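Local coordinates for CdiI immunity protein (PDB 5E3E) that probably neutralises the RNase A-like toxin domain of its cognate contact-dependent inhibition system by binding directly to it, at residues R15-Q20 with A34-T39. Numbering follows the deposited sequence.
Sequences RCYFNQ and AAYKAT
Tyr17, on helix 8-17, and Tyr36, on helix 29-39, bring the two backbones closest, their CA atoms 7.1 Å apart, while the chain beyond Tyr17 turns off through an inverse gamma turn centred on Phe18. The contact is a worked example of how a single aromatic ring can pack on one side of a helix, through Ala35, Tyr36 and Thr39. The Tyr17 ring lies against the helix, and its CE2 comes within 3.4 Å of Tyr36 CA. Tyr36 CB sits over the same ring in a CH-pi contact, 3.8 Å from the Tyr17 ring centroid and 14° off the normal. Because Tyr36 carries CG anti to its backbone nitrogen (chi1 168°), its own ring stands nearly upright on that face: the pair is T-shaped, with planes at 87° and the CD1 edge of Tyr36 3.6 Å from Tyr17 CE1. Ala35 CB adds a looser apolar touch to Tyr17 CE2. At the far end of the ring, Tyr17 OH reaches Thr39 CB at 3.3 Å, a packing contact; its hydrogen bond goes to Glu40. Thr39 OG1 turns back to Ala35 O (2.7 Å), which also receives Thr39 N from the other face of its plane. The Tyr17 ring also meets Phe26 and, edge-to-face, Tyr63 of the toxin chain, while Tyr36 packs on helix 42-56. Cohesion across the two segments is therefore aromatic and apolar, with the polar tip of Tyr17 satisfied just past them, and the same ring links the immunity protein's helical packing to its toxin interface.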
ATOM      1  N   ARG A  15       2.390   2.209   1.183  1.00 11.55           N
ATOM      2  CA  ARG A  15       1.517   1.069   1.387  1.00 12.05           C
ATOM      3  C   ARG A  15       0.082   1.424   1.664  1.00 12.08           C
ATOM      4  O   ARG A  15      -0.800   0.669   1.253  1.00 12.30           O
ATOM      5  CB  ARG A  15       2.029   0.151   2.468  1.00 12.54           C
ATOM      6  CG  ARG A  15       3.390  -0.394   2.172  1.00 13.04           C
ATOM      7  CD  ARG A  15       3.853  -1.295   3.290  1.00 14.02           C
ATOM      8  NE  ARG A  15       5.206  -1.828   3.080  1.00 15.18           N
ATOM      9  CZ  ARG A  15       5.792  -2.727   3.881  1.00 16.60           C
ATOM     10  NH1 ARG A  15       5.175  -3.212   4.964  1.00 17.22           N
ATOM     11  NH2 ARG A  15       7.027  -3.122   3.631  1.00 17.33           N
ATOM     12  N   CYS A  16      -0.186   2.527   2.352  1.00 11.93           N
ATOM     13  CA  CYS A  16      -1.552   2.866   2.700  1.00 12.27           C
ATOM     14  C   CYS A  16      -2.155   3.809   1.666  1.00 11.89           C
ATOM     15  O   CYS A  16      -3.375   3.761   1.441  1.00 12.08           O
ATOM     16  CB  CYS A  16      -1.670   3.461   4.094  1.00 12.77           C
ATOM     17  SG  CYS A  16      -1.407   2.251   5.409  1.00 14.42           S
ATOM     18  N   TYR A  17      -1.354   4.742   1.134  1.00 11.54           N
ATOM     19  CA  TYR A  17      -1.859   5.666   0.147  1.00 11.52           C
ATOM     20  C   TYR A  17      -1.655   5.088  -1.237  1.00 11.42           C
ATOM     21  O   TYR A  17      -2.634   4.987  -1.976  1.00 11.42           O
ATOM     22  CB  TYR A  17      -1.239   7.075   0.283  1.00 11.66           C
ATOM     23  CG  TYR A  17      -1.922   7.854   1.389  1.00 11.91           C
ATOM     24  CD1 TYR A  17      -1.571   7.680   2.718  1.00 11.92           C
ATOM     25  CD2 TYR A  17      -2.984   8.738   1.080  1.00 12.19           C
ATOM     26  CE1 TYR A  17      -2.244   8.357   3.717  1.00 12.26           C
ATOM     27  CE2 TYR A  17      -3.627   9.444   2.060  1.00 12.68           C
ATOM     28  CZ  TYR A  17      -3.260   9.255   3.377  1.00 12.68           C
ATOM     29  OH  TYR A  17      -3.933   9.945   4.360  1.00 12.95           O
ATOM     30  N   PHE A  18      -0.422   4.732  -1.595  1.00 11.18           N
ATOM     31  CA  PHE A  18      -0.192   4.078  -2.893  1.00 11.57           C
ATOM     32  C   PHE A  18      -0.512   2.601  -2.875  1.00 11.69           C
ATOM     33  O   PHE A  18       0.232   1.781  -3.388  1.00 12.03           O
ATOM     34  CB  PHE A  18       1.184   4.388  -3.463  1.00 11.65           C
ATOM     35  CG  PHE A  18       1.343   5.817  -3.885  1.00 11.81           C
ATOM     36  CD1 PHE A  18       0.772   6.266  -5.049  1.00 12.15           C
ATOM     37  CD2 PHE A  18       2.011   6.727  -3.082  1.00 12.10           C
ATOM     38  CE1 PHE A  18       0.912   7.590  -5.443  1.00 12.30           C
ATOM     39  CE2 PHE A  18       2.160   8.066  -3.479  1.00 12.27           C
ATOM     40  CZ  PHE A  18       1.592   8.482  -4.658  1.00 12.63           C
ATOM     41  N   ASN A  19      -1.663   2.264  -2.280  1.00 11.86           N
ATOM     42  CA  ASN A  19      -2.190   0.914  -2.314  1.00 12.13           C
ATOM     43  C   ASN A  19      -2.704   0.583  -3.734  1.00 12.25           C
ATOM     44  O   ASN A  19      -2.767   1.441  -4.592  1.00 11.89           O
ATOM     45  CB  ASN A  19      -3.253   0.696  -1.230  1.00 12.28           C
ATOM     46  CG  ASN A  19      -4.512   1.476  -1.483  1.00 12.59           C
ATOM     47  OD1 ASN A  19      -5.210   1.233  -2.456  1.00 12.84           O
ATOM     48  ND2 ASN A  19      -4.817   2.436  -0.608  1.00 12.74           N
ATOM     49  N   GLN A  20      -3.031  -0.687  -3.998  1.00 12.55           N
ATOM     50  CA  GLN A  20      -3.446  -1.077  -5.344  1.00 13.10           C
ATOM     51  C   GLN A  20      -4.689  -0.340  -5.842  1.00 13.26           C
ATOM     52  O   GLN A  20      -4.936  -0.279  -7.055  1.00 13.61           O
ATOM     53  CB  GLN A  20      -3.728  -2.583  -5.408  1.00 13.65           C
ATOM     54  CG  GLN A  20      -2.473  -3.417  -5.342  1.00 14.03           C
ATOM     55  CD  GLN A  20      -2.744  -4.910  -5.466  1.00 14.55           C
ATOM     56  OE1 GLN A  20      -3.673  -5.348  -6.158  1.00 14.76           O
ATOM     57  NE2 GLN A  20      -1.916  -5.704  -4.811  1.00 14.91           N
ATOM     58  N   ALA A  34      -1.851  14.675  -2.667  1.00 12.79           N
ATOM     59  CA  ALA A  34      -2.622  15.756  -2.081  1.00 12.76           C
ATOM     60  C   ALA A  34      -3.539  15.269  -0.978  1.00 12.47           C
ATOM     61  O   ALA A  34      -3.735  15.975   0.000  1.00 12.40           O
ATOM     62  CB  ALA A  34      -3.430  16.485  -3.137  1.00 13.11           C
ATOM     63  N   ALA A  35      -4.115  14.080  -1.131  1.00 12.17           N
ATOM     64  CA  ALA A  35      -4.965  13.498  -0.090  1.00 12.17           C
ATOM     65  C   ALA A  35      -4.147  13.199   1.178  1.00 12.34           C
ATOM     66  O   ALA A  35      -4.617  13.438   2.291  1.00 12.56           O
ATOM     67  CB  ALA A  35      -5.630  12.223  -0.596  1.00 12.11           C
ATOM     68  N   TYR A  36      -2.929  12.672   0.994  1.00 12.37           N
ATOM     69  CA  TYR A  36      -2.028  12.450   2.109  1.00 12.74           C
ATOM     70  C   TYR A  36      -1.725  13.773   2.826  1.00 13.24           C
ATOM     71  O   TYR A  36      -1.825  13.876   4.051  1.00 13.22           O
ATOM     72  CB  TYR A  36      -0.772  11.798   1.581  1.00 12.65           C
ATOM     73  CG  TYR A  36       0.374  11.752   2.529  1.00 12.70           C
ATOM     74  CD1 TYR A  36       0.570  10.647   3.350  1.00 12.65           C
ATOM     75  CD2 TYR A  36       1.327  12.741   2.542  1.00 13.04           C
ATOM     76  CE1 TYR A  36       1.648  10.571   4.216  1.00 12.95           C
ATOM     77  CE2 TYR A  36       2.425  12.669   3.397  1.00 13.03           C
ATOM     78  CZ  TYR A  36       2.583  11.595   4.231  1.00 12.95           C
ATOM     79  OH  TYR A  36       3.682  11.541   5.042  1.00 12.87           O
ATOM     80  N   LYS A  37      -1.384  14.777   2.061  1.00 13.92           N
ATOM     81  CA  LYS A  37      -1.030  16.055   2.640  1.00 15.01           C
ATOM     82  C   LYS A  37      -2.202  16.610   3.434  1.00 15.14           C
ATOM     83  O   LYS A  37      -1.997  17.156   4.538  1.00 15.42           O
ATOM     84  CB  LYS A  37      -0.583  17.058   1.575  1.00 15.78           C
ATOM     85  CG  LYS A  37      -0.195  18.405   2.210  1.00 17.37           C
ATOM     86  CD  LYS A  37       0.437  19.361   1.239  1.00 18.92           C
ATOM     87  CE  LYS A  37       0.710  20.650   1.989  1.00 20.90           C
ATOM     88  NZ  LYS A  37       1.291  21.715   1.145  1.00 22.42           N
ATOM     89  N   ALA A  38      -3.411  16.512   2.880  1.00 15.13           N
ATOM     90  CA  ALA A  38      -4.591  17.072   3.531  1.00 16.05           C
ATOM     91  C   ALA A  38      -4.982  16.319   4.794  1.00 16.12           C
ATOM     92  O   ALA A  38      -5.469  16.925   5.765  1.00 17.07           O
ATOM     93  CB  ALA A  38      -5.767  17.098   2.574  1.00 16.14           C
ATOM     94  N   THR A  39      -4.790  15.015   4.776  1.00 15.18           N
ATOM     95  CA  THR A  39      -5.271  14.133   5.822  1.00 15.21           C
ATOM     96  C   THR A  39      -4.303  14.039   6.998  1.00 14.80           C
ATOM     97  O   THR A  39      -4.737  14.084   8.170  1.00 15.68           O
ATOM     98  CB  THR A  39      -5.523  12.716   5.234  1.00 15.24           C
ATOM     99  OG1 THR A  39      -6.482  12.802   4.177  1.00 15.72           O
ATOM    100  CG2 THR A  39      -6.057  11.777   6.302  1.00 15.64           C
TER